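Local coordinates for protein nucleocapsid (Crimean-congo hemorrhagic fever virus, PDB 4AKL) that binds single- and double-stranded RNA, probably takes part in packaging the viral genome, and displays a double-stranded DNA endonuclease activity that does not depend on sequence, at residues Q128-W133 with T306-Y311; S105-Y110 with W313-G318; A75-C80 with G393-A398. One frame throughout, in Å; residues are numbered along the deposited sequence.

Interaction 1. Residues Q128-W133 with T306-Y311; sequences QAALKW and TVFSSY
Trp133 and Phe308 meet edge-to-face at the heart of an aromatic cluster, completed by Tyr311, where helices 120-136 and 306-316 of this mainly helical nucleocapsid protein cross almost perpendicularly in a buried contact. The axes of 128-133 and 306-311 pass 9.7 Å apart at 91°, so the helices touch over a short patch.

Among the ring contacts, Phe308 turns its edge to the five-membered ring of Trp133, with centroids 5.1 Å apart and planes at 69°. Its CD1 lies over one indole face, toward the rim, 3.5 Å from Trp133 CG. The six-membered ring of Trp133 meets Tyr311 obliquely, its CZ2 lying 3.5 Å from Tyr311 CD2. With CG anti to the backbone N (chi1 178°), the indole extends across to the second helix, and its size lets one side chain serve both rings. Trp133 NE1, a polar atom in an apolar setting, bonds to Gly92 O of helix 86-98, while Tyr311 OH bonds to Ala83 O.

Alanines and a valine supply the remaining contacts. Ala130 brings its CA over the centre of the Phe308 face, 3.7 Å from the ring centroid, in a CH-pi contact that a methyl side chain permits, since the ring can lie against the backbone. Ala130 CB adds a contact to Phe308 CD2 at 3.6 Å, and Ala129 CB touches the far end of the ring at CZ. Beta-branched Val307 presents both methyls to the indole: CG2 approaches Trp133 CH2, and CG1 lies 3.9 Å from Trp133 CZ3.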
loop_
_atom_site.group_PDB
_atom_site.type_symbol
_atom_site.label_atom_id
_atom_site.label_comp_id
_atom_site.label_asym_id
_atom_site.label_seq_id
_atom_site.Cartn_x
_atom_site.Cartn_y
_atom_site.Cartn_z
ATOM N N GLN A 128 1.930 -5.235 8.768
ATOM C CA GLN A 128 1.610 -6.517 9.426
ATOM C C GLN A 128 0.162 -6.534 9.856
ATOM O O GLN A 128 -0.515 -7.592 9.761
ATOM C CB GLN A 128 2.554 -6.778 10.637
ATOM C CG GLN A 128 4.042 -6.885 10.248
ATOM C CD GLN A 128 4.298 -7.774 8.948
ATOM O OE1 GLN A 128 4.810 -7.289 7.897
ATOM N NE2 GLN A 128 3.905 -9.035 9.028
ATOM N N ALA A 129 -0.324 -5.377 10.337
ATOM C CA ALA A 129 -1.712 -5.268 10.730
ATOM C C ALA A 129 -2.682 -5.518 9.547
ATOM O O ALA A 129 -3.714 -6.131 9.723
ATOM C CB ALA A 129 -1.997 -3.933 11.407
ATOM N N ALA A 130 -2.318 -5.040 8.377
ATOM C CA ALA A 130 -3.131 -5.199 7.167
ATOM C C ALA A 130 -3.230 -6.658 6.748
ATOM O O ALA A 130 -4.276 -7.119 6.349
ATOM C CB ALA A 130 -2.573 -4.359 6.024
ATOM N N LEU A 131 -2.140 -7.365 6.831
ATOM C CA LEU A 131 -2.169 -8.785 6.514
ATOM C C LEU A 131 -2.994 -9.557 7.573
ATOM O O LEU A 131 -3.809 -10.416 7.223
ATOM C CB LEU A 131 -0.775 -9.330 6.378
ATOM C CG LEU A 131 0.046 -8.776 5.207
ATOM C CD1 LEU A 131 1.612 -9.113 5.411
ATOM C CD2 LEU A 131 -0.453 -9.250 3.795
ATOM N N LYS A 132 -2.806 -9.223 8.842
ATOM C CA LYS A 132 -3.595 -9.836 9.903
ATOM C C LYS A 132 -5.109 -9.625 9.725
ATOM O O LYS A 132 -5.883 -10.584 9.836
ATOM C CB LYS A 132 -3.159 -9.316 11.269
ATOM C CG LYS A 132 -3.850 -10.037 12.483
ATOM C CD LYS A 132 -3.129 -9.722 13.807
ATOM C CE LYS A 132 -4.011 -10.056 15.055
ATOM N NZ LYS A 132 -4.598 -11.384 14.936
ATOM N N TRP A 133 -5.508 -8.376 9.454
ATOM C CA TRP A 133 -6.872 -8.031 9.225
ATOM C C TRP A 133 -7.432 -8.906 8.115
ATOM O O TRP A 133 -8.495 -9.498 8.302
ATOM C CB TRP A 133 -6.957 -6.559 8.855
ATOM C CG TRP A 133 -8.281 -6.002 8.535
ATOM C CD1 TRP A 133 -9.161 -5.382 9.392
ATOM C CD2 TRP A 133 -8.880 -5.965 7.258
ATOM N NE1 TRP A 133 -10.287 -4.965 8.720
ATOM C CE2 TRP A 133 -10.146 -5.308 7.399
ATOM C CE3 TRP A 133 -8.490 -6.411 6.001
ATOM C CZ2 TRP A 133 -11.011 -5.087 6.302
ATOM C CZ3 TRP A 133 -9.362 -6.195 4.897
ATOM C CH2 TRP A 133 -10.607 -5.536 5.081
ATOM N N THR A 306 -5.210 -0.565 0.253
ATOM C CA THR A 306 -6.390 0.204 -0.065
ATOM C C THR A 306 -7.593 -0.212 0.747
ATOM O O THR A 306 -8.278 0.620 1.310
ATOM C CB THR A 306 -6.682 0.147 -1.594
ATOM O OG1 THR A 306 -5.602 0.775 -2.276
ATOM C CG2 THR A 306 -8.010 0.859 -2.016
ATOM N N VAL A 307 -7.845 -1.494 0.831
ATOM C CA VAL A 307 -8.992 -1.916 1.542
ATOM C C VAL A 307 -8.802 -1.772 3.072
ATOM O O VAL A 307 -9.720 -1.339 3.767
ATOM C CB VAL A 307 -9.454 -3.333 1.094
ATOM C CG1 VAL A 307 -8.509 -4.405 1.576
ATOM C CG2 VAL A 307 -10.899 -3.583 1.617
ATOM N N PHE A 308 -7.608 -2.091 3.569
ATOM C CA PHE A 308 -7.338 -1.985 5.000
ATOM C C PHE A 308 -7.471 -0.563 5.494
ATOM O O PHE A 308 -8.164 -0.286 6.504
ATOM C CB PHE A 308 -5.954 -2.551 5.345
ATOM C CG PHE A 308 -5.617 -2.481 6.802
ATOM C CD1 PHE A 308 -6.346 -3.211 7.741
ATOM C CD2 PHE A 308 -4.611 -1.666 7.255
ATOM C CE1 PHE A 308 -6.060 -3.152 9.056
ATOM C CE2 PHE A 308 -4.310 -1.584 8.552
ATOM C CZ PHE A 308 -5.020 -2.328 9.492
ATOM N N SER A 309 -6.770 0.344 4.797
ATOM C CA SER A 309 -6.790 1.734 5.149
ATOM C C SER A 309 -8.213 2.237 5.006
ATOM O O SER A 309 -8.675 2.965 5.840
ATOM C CB SER A 309 -5.791 2.552 4.295
ATOM O OG SER A 309 -4.452 2.498 4.780
ATOM N N SER A 310 -8.937 1.821 3.980
ATOM C CA SER A 310 -10.298 2.291 3.872
ATOM C C SER A 310 -11.204 1.905 5.067
ATOM O O SER A 310 -12.038 2.724 5.496
ATOM C CB SER A 310 -10.916 1.909 2.510
ATOM O OG SER A 310 -10.261 2.687 1.448
ATOM N N TYR A 311 -11.023 0.687 5.594
ATOM C CA TYR A 311 -11.795 0.216 6.734
ATOM C C TYR A 311 -11.333 0.923 8.033
ATOM O O TYR A 311 -12.165 1.226 8.927
ATOM C CB TYR A 311 -11.734 -1.321 6.856
ATOM C CG TYR A 311 -12.930 -1.975 6.211
ATOM C CD1 TYR A 311 -14.118 -2.068 6.880
ATOM C CD2 TYR A 311 -12.880 -2.459 4.912
ATOM C CE1 TYR A 311 -15.243 -2.656 6.292
ATOM C CE2 TYR A 311 -13.985 -3.037 4.315
ATOM C CZ TYR A 311 -15.162 -3.131 5.006
ATOM O OH TYR A 311 -16.237 -3.669 4.397
#

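Interaction 2. Residues S105-Y110 with W313-G318; sequences SWDESY and WLYKAG
Asp107 and Lys316, whose CA atoms are the nearest pair at 9.1 Å, face each other where a type I beta turn from Asp107 to Tyr110 lies opposite the end of helix 306-316, which closes in a Schellman motif. At that helix end Gly318 takes positive phi (74°), a conformation that favours glycine, and its N bonds back to Tyr315 O. With the backbones this far apart, it takes the length of a lysine to span most of the gap.

The main link is a salt bridge, Lys316 NZ donating to Asp107 OD1 at 2.8 Å. The ammonium comes from above the carboxylate plane, 37° out of it. Asp107 reaches out with CG anti to its own N (chi1 174°), whereas the lysine chain is bent at chi2 and chi3, which brings its methylenes alongside the acceptor as well: Lys316 CD is 3.4 Å from Asp107 OD1. The same OD1 is hydrogen-bonded to Tyr312 OH, of the residue just before 313-318, so a buried carboxylate oxygen has two polar partners, an arrangement that would be expected to favour its charged form. A flexible lysine suits this partly exposed border, and the short aspartate suits the buried side.

Looser contacts surround the salt bridge. Tyr110 brings its hydroxyl end obliquely near the Trp313 indole, yet the polar ends are engaged by other residues: Tyr110 OH bonds to Leu362 O and Leu380 N, and Trp313 NE1 to Ala378 O. Between them, Tyr110 OH and Trp313 NE1 remain 4.4 Å apart. Tyr315 offers its ring edge to the carboxylate, Tyr315 CE2 lying 4.4 Å from Asp107 OD1.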
loop_
_atom_site.group_PDB
_atom_site.type_symbol
_atom_site.label_atom_id
_atom_site.label_comp_id
_atom_site.label_asym_id
_atom_site.label_seq_id
_atom_site.Cartn_x
_atom_site.Cartn_y
_atom_site.Cartn_z
ATOM N N SER A 105 0.627 1.751 17.781
ATOM C CA SER A 105 1.850 2.500 17.436
ATOM C C SER A 105 1.597 3.646 16.434
ATOM O O SER A 105 2.235 4.714 16.517
ATOM C CB SER A 105 2.999 1.554 16.965
ATOM O OG SER A 105 2.711 0.914 15.744
ATOM N N TRP A 106 0.660 3.416 15.508
ATOM C CA TRP A 106 0.203 4.434 14.571
ATOM C C TRP A 106 -1.167 5.010 14.905
ATOM O O TRP A 106 -1.378 6.227 14.749
ATOM C CB TRP A 106 0.227 3.902 13.110
ATOM C CG TRP A 106 -0.295 2.516 12.837
ATOM C CD1 TRP A 106 0.363 1.334 13.025
ATOM C CD2 TRP A 106 -1.554 2.184 12.299
ATOM N NE1 TRP A 106 -0.413 0.289 12.659
ATOM C CE2 TRP A 106 -1.602 0.775 12.197
ATOM C CE3 TRP A 106 -2.650 2.929 11.895
ATOM C CZ2 TRP A 106 -2.702 0.102 11.707
ATOM C CZ3 TRP A 106 -3.758 2.261 11.420
ATOM C CH2 TRP A 106 -3.768 0.858 11.313
ATOM N N ASP A 107 -2.108 4.178 15.350
ATOM C CA ASP A 107 -3.480 4.632 15.647
ATOM C C ASP A 107 -3.541 5.677 16.778
ATOM O O ASP A 107 -4.222 6.701 16.639
ATOM C CB ASP A 107 -4.397 3.410 15.942
ATOM C CG ASP A 107 -5.813 3.804 16.418
ATOM O OD1 ASP A 107 -6.528 4.557 15.689
ATOM O OD2 ASP A 107 -6.218 3.308 17.532
ATOM N N GLU A 108 -2.837 5.439 17.866
ATOM C CA GLU A 108 -2.806 6.384 18.996
ATOM C C GLU A 108 -1.910 7.621 18.718
ATOM O O GLU A 108 -1.887 8.589 19.492
ATOM C CB GLU A 108 -2.386 5.665 20.301
ATOM C CG GLU A 108 -3.522 4.823 20.873
ATOM C CD GLU A 108 -3.208 4.215 22.259
ATOM O OE1 GLU A 108 -2.081 4.373 22.803
ATOM O OE2 GLU A 108 -4.131 3.563 22.808
ATOM N N SER A 109 -1.187 7.578 17.608
ATOM C CA SER A 109 -0.344 8.693 17.166
ATOM C C SER A 109 -0.914 9.355 15.924
ATOM O O SER A 109 -0.210 10.121 15.313
ATOM C CB SER A 109 1.078 8.191 16.876
ATOM O OG SER A 109 1.689 7.904 18.108
ATOM N N TYR A 110 -2.185 9.068 15.583
ATOM C CA TYR A 110 -2.805 9.592 14.375
ATOM C C TYR A 110 -2.596 11.116 14.269
ATOM O O TYR A 110 -2.262 11.597 13.214
ATOM C CB TYR A 110 -4.301 9.248 14.245
ATOM C CG TYR A 110 -4.772 9.552 12.839
ATOM C CD1 TYR A 110 -4.667 8.600 11.823
ATOM C CD2 TYR A 110 -5.273 10.839 12.504
ATOM C CE1 TYR A 110 -5.079 8.901 10.496
ATOM C CE2 TYR A 110 -5.656 11.143 11.231
ATOM C CZ TYR A 110 -5.567 10.173 10.219
ATOM O OH TYR A 110 -5.965 10.487 8.964
ATOM N N TRP A 313 -10.413 3.974 8.157
ATOM C CA TRP A 313 -11.010 5.314 8.135
ATOM C C TRP A 313 -12.466 5.245 8.510
ATOM O O TRP A 313 -12.946 6.118 9.235
ATOM C CB TRP A 313 -10.775 6.035 6.784
ATOM C CG TRP A 313 -9.294 6.311 6.539
ATOM C CD1 TRP A 313 -8.348 6.682 7.490
ATOM C CD2 TRP A 313 -8.596 6.197 5.314
ATOM N NE1 TRP A 313 -7.121 6.828 6.908
ATOM C CE2 TRP A 313 -7.241 6.534 5.566
ATOM C CE3 TRP A 313 -8.983 5.864 4.013
ATOM C CZ2 TRP A 313 -6.291 6.541 4.584
ATOM C CZ3 TRP A 313 -8.037 5.862 3.036
ATOM C CH2 TRP A 313 -6.696 6.199 3.318
ATOM N N LEU A 314 -13.166 4.223 8.038
ATOM C CA LEU A 314 -14.513 3.987 8.519
ATOM C C LEU A 314 -14.547 3.846 10.039
ATOM O O LEU A 314 -15.340 4.516 10.713
ATOM C CB LEU A 314 -15.084 2.737 7.934
ATOM C CG LEU A 314 -15.380 2.609 6.469
ATOM C CD1 LEU A 314 -16.082 1.245 6.276
ATOM C CD2 LEU A 314 -16.244 3.787 5.935
ATOM N N TYR A 315 -13.667 3.007 10.578
ATOM C CA TYR A 315 -13.581 2.829 12.026
ATOM C C TYR A 315 -13.325 4.177 12.720
ATOM O O TYR A 315 -14.092 4.567 13.591
ATOM C CB TYR A 315 -12.551 1.744 12.364
ATOM C CG TYR A 315 -12.039 1.811 13.724
ATOM C CD1 TYR A 315 -12.776 1.284 14.805
ATOM C CD2 TYR A 315 -10.828 2.382 13.978
ATOM C CE1 TYR A 315 -12.252 1.347 16.126
ATOM C CE2 TYR A 315 -10.320 2.453 15.287
ATOM C CZ TYR A 315 -11.037 1.934 16.339
ATOM O OH TYR A 315 -10.496 2.022 17.624
ATOM N N LYS A 316 -12.292 4.906 12.300
ATOM C CA LYS A 316 -11.984 6.186 12.909
ATOM C C LYS A 316 -13.088 7.222 12.813
ATOM O O LYS A 316 -13.195 8.017 13.695
ATOM C CB LYS A 316 -10.724 6.809 12.314
ATOM C CG LYS A 316 -9.489 6.088 12.655
ATOM C CD LYS A 316 -9.180 6.050 14.213
ATOM C CE LYS A 316 -8.412 7.296 14.638
ATOM N NZ LYS A 316 -7.778 7.084 15.964
ATOM N N ALA A 317 -13.847 7.204 11.716
ATOM C CA ALA A 317 -14.969 8.085 11.532
ATOM C C ALA A 317 -16.225 7.668 12.314
ATOM O O ALA A 317 -17.205 8.373 12.264
ATOM C CB ALA A 317 -15.321 8.248 10.016
ATOM N N GLY A 318 -16.181 6.552 13.017
ATOM C CA GLY A 318 -17.321 6.082 13.805
ATOM C C GLY A 318 -18.414 5.512 12.944
ATOM O O GLY A 318 -19.568 5.569 13.336
#

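Interaction 3. Residues A75-C80 with G393-A398; sequences APIYEC and GTIPVA
Ile77 and Ile395 pack their methyls together in this buried contact, which joins the start of helix 77-83 to the loop that follows helix 385-392. Their side chains cross at about a right angle, and the terminal methyls meet, Ile77 CD1 lying 3.9 Å from Ile395 CD1. That Ile395 methyl also rests 3.6 Å from Ile77 O and reaches Cys80 CB at 4.2 Å, so it sits against the first turn of the helix. An extended isoleucine, with chi2 at 171°, is long enough to get there from the loop.

Thr394 makes the second group of contacts. Its CB is packed tightly against Ala75, 3.4 Å from Ala75 CB, and its CG2 touches the same methyl. At Ala75 a small side chain suits so close an approach of the two backbones. The threonine hydroxyl is turned to the helix instead: OG1 lies between the backbone N and the carbonyl carbon (chi1 69°), which places it 3.4 Å from Cys80 SG.

Cysteine and threonine are compact, only weakly or moderately polar residues that tolerate burial. With carbon-to-carbon contacts making most of the approaches and no charged side chain touching across it, the contact rests chiefly on van der Waals fit.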
loop_
_atom_site.group_PDB
_atom_site.type_symbol
_atom_site.label_atom_id
_atom_site.label_comp_id
_atom_site.label_asym_id
_atom_site.label_seq_id
_atom_site.Cartn_x
_atom_site.Cartn_y
_atom_site.Cartn_z
ATOM N N ALA A 75 -15.333 -0.731 -12.853
ATOM C CA ALA A 75 -15.228 -1.263 -11.489
ATOM C C ALA A 75 -15.375 -2.807 -11.516
ATOM O O ALA A 75 -16.211 -3.324 -12.248
ATOM C CB ALA A 75 -16.272 -0.651 -10.553
ATOM N N PRO A 76 -14.520 -3.526 -10.756
ATOM C CA PRO A 76 -14.585 -4.981 -10.590
ATOM C C PRO A 76 -15.697 -5.285 -9.651
ATOM O O PRO A 76 -15.509 -5.315 -8.417
ATOM C CB PRO A 76 -13.217 -5.339 -10.023
ATOM C CG PRO A 76 -12.803 -4.193 -9.338
ATOM C CD PRO A 76 -13.367 -2.981 -10.046
ATOM N N ILE A 77 -16.864 -5.504 -10.234
ATOM C CA ILE A 77 -18.107 -5.682 -9.449
ATOM C C ILE A 77 -18.048 -6.705 -8.337
ATOM O O ILE A 77 -18.497 -6.439 -7.194
ATOM C CB ILE A 77 -19.274 -6.024 -10.332
ATOM C CG1 ILE A 77 -19.582 -4.833 -11.248
ATOM C CG2 ILE A 77 -20.486 -6.321 -9.483
ATOM C CD1 ILE A 77 -19.982 -3.514 -10.489
ATOM N N TYR A 78 -17.482 -7.852 -8.649
ATOM C CA TYR A 78 -17.475 -8.983 -7.701
ATOM C C TYR A 78 -16.732 -8.599 -6.448
ATOM O O TYR A 78 -17.230 -8.772 -5.346
ATOM C CB TYR A 78 -16.813 -10.212 -8.326
ATOM C CG TYR A 78 -16.839 -11.435 -7.447
ATOM C CD1 TYR A 78 -17.902 -12.289 -7.480
ATOM C CD2 TYR A 78 -15.780 -11.728 -6.559
ATOM C CE1 TYR A 78 -17.947 -13.410 -6.690
ATOM C CE2 TYR A 78 -15.820 -12.872 -5.735
ATOM C CZ TYR A 78 -16.899 -13.698 -5.809
ATOM O OH TYR A 78 -16.968 -14.825 -5.032
ATOM N N GLU A 79 -15.546 -8.049 -6.623
ATOM C CA GLU A 79 -14.691 -7.770 -5.476
ATOM C C GLU A 79 -15.166 -6.539 -4.725
ATOM O O GLU A 79 -15.115 -6.538 -3.487
ATOM C CB GLU A 79 -13.235 -7.650 -5.898
ATOM C CG GLU A 79 -12.639 -8.959 -6.335
ATOM C CD GLU A 79 -13.011 -9.423 -7.774
ATOM O OE1 GLU A 79 -13.454 -8.587 -8.595
ATOM O OE2 GLU A 79 -12.838 -10.656 -8.066
ATOM N N CYS A 80 -15.646 -5.512 -5.461
ATOM C CA CYS A 80 -16.225 -4.313 -4.833
ATOM C C CYS A 80 -17.450 -4.720 -4.012
ATOM O O CYS A 80 -17.622 -4.268 -2.872
ATOM C CB CYS A 80 -16.612 -3.265 -5.893
ATOM S SG CYS A 80 -15.211 -2.532 -6.756
ATOM N N GLY A 393 -17.752 2.711 -3.088
ATOM C CA GLY A 393 -18.479 3.662 -3.901
ATOM C C GLY A 393 -18.760 3.399 -5.353
ATOM O O GLY A 393 -19.388 4.225 -5.968
ATOM N N THR A 394 -18.312 2.273 -5.907
ATOM C CA THR A 394 -18.636 1.941 -7.297
ATOM C C THR A 394 -19.996 1.306 -7.362
ATOM O O THR A 394 -20.648 1.308 -8.424
ATOM C CB THR A 394 -17.616 1.012 -7.920
ATOM O OG1 THR A 394 -17.700 -0.298 -7.312
ATOM C CG2 THR A 394 -16.186 1.588 -7.797
ATOM N N ILE A 395 -20.422 0.747 -6.240
ATOM C CA ILE A 395 -21.768 0.191 -6.058
ATOM C C ILE A 395 -22.391 0.826 -4.799
ATOM O O ILE A 395 -21.843 0.672 -3.717
ATOM C CB ILE A 395 -21.714 -1.336 -5.833
ATOM C CG1 ILE A 395 -20.982 -2.102 -6.974
ATOM C CG2 ILE A 395 -23.064 -1.859 -5.701
ATOM C CD1 ILE A 395 -20.714 -3.615 -6.675
ATOM N N PRO A 396 -23.496 1.567 -4.935
ATOM C CA PRO A 396 -24.181 2.086 -3.738
ATOM C C PRO A 396 -24.995 0.951 -3.110
ATOM O O PRO A 396 -25.928 0.412 -3.741
ATOM C CB PRO A 396 -25.077 3.173 -4.285
ATOM C CG PRO A 396 -25.447 2.733 -5.635
ATOM C CD PRO A 396 -24.268 1.863 -6.154
ATOM N N VAL A 397 -24.637 0.577 -1.895
ATOM C CA VAL A 397 -25.168 -0.681 -1.330
ATOM C C VAL A 397 -26.654 -0.657 -1.028
ATOM O O VAL A 397 -27.279 -1.712 -0.947
ATOM C CB VAL A 397 -24.392 -1.133 -0.066
ATOM C CG1 VAL A 397 -22.921 -1.379 -0.401
ATOM C CG2 VAL A 397 -24.575 -0.151 1.041
ATOM N N ALA A 398 -27.215 0.540 -0.873
ATOM C CA ALA A 398 -28.656 0.715 -0.664
ATOM C C ALA A 398 -29.484 0.360 -1.909
ATOM O O ALA A 398 -30.621 -0.068 -1.779
ATOM C CB ALA A 398 -28.963 2.164 -0.221
#

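In the fold
Interactions 1 and 2 are neighbours, with centres 12 Å apart, and share helix 306-316: its first turns meet helix 120-136, its C-terminal part meets segment 105-110. Trp106 joins them, its CH2 lying 3.7 Å from Phe308 CE2. Interaction 3 stands apart, its centre about 19 Å from that of interaction 1 and 24 Å from that of interaction 2, without touching either. Along the chain the contacts are nested, 75-80 with 393-398 outermost, then 105-110 with 313-318, then 128-133 with 306-311. Early and late parts of the sequence are thus brought together around one helical body, with the long intervening chain, itself more than half helical, leaving and returning between them.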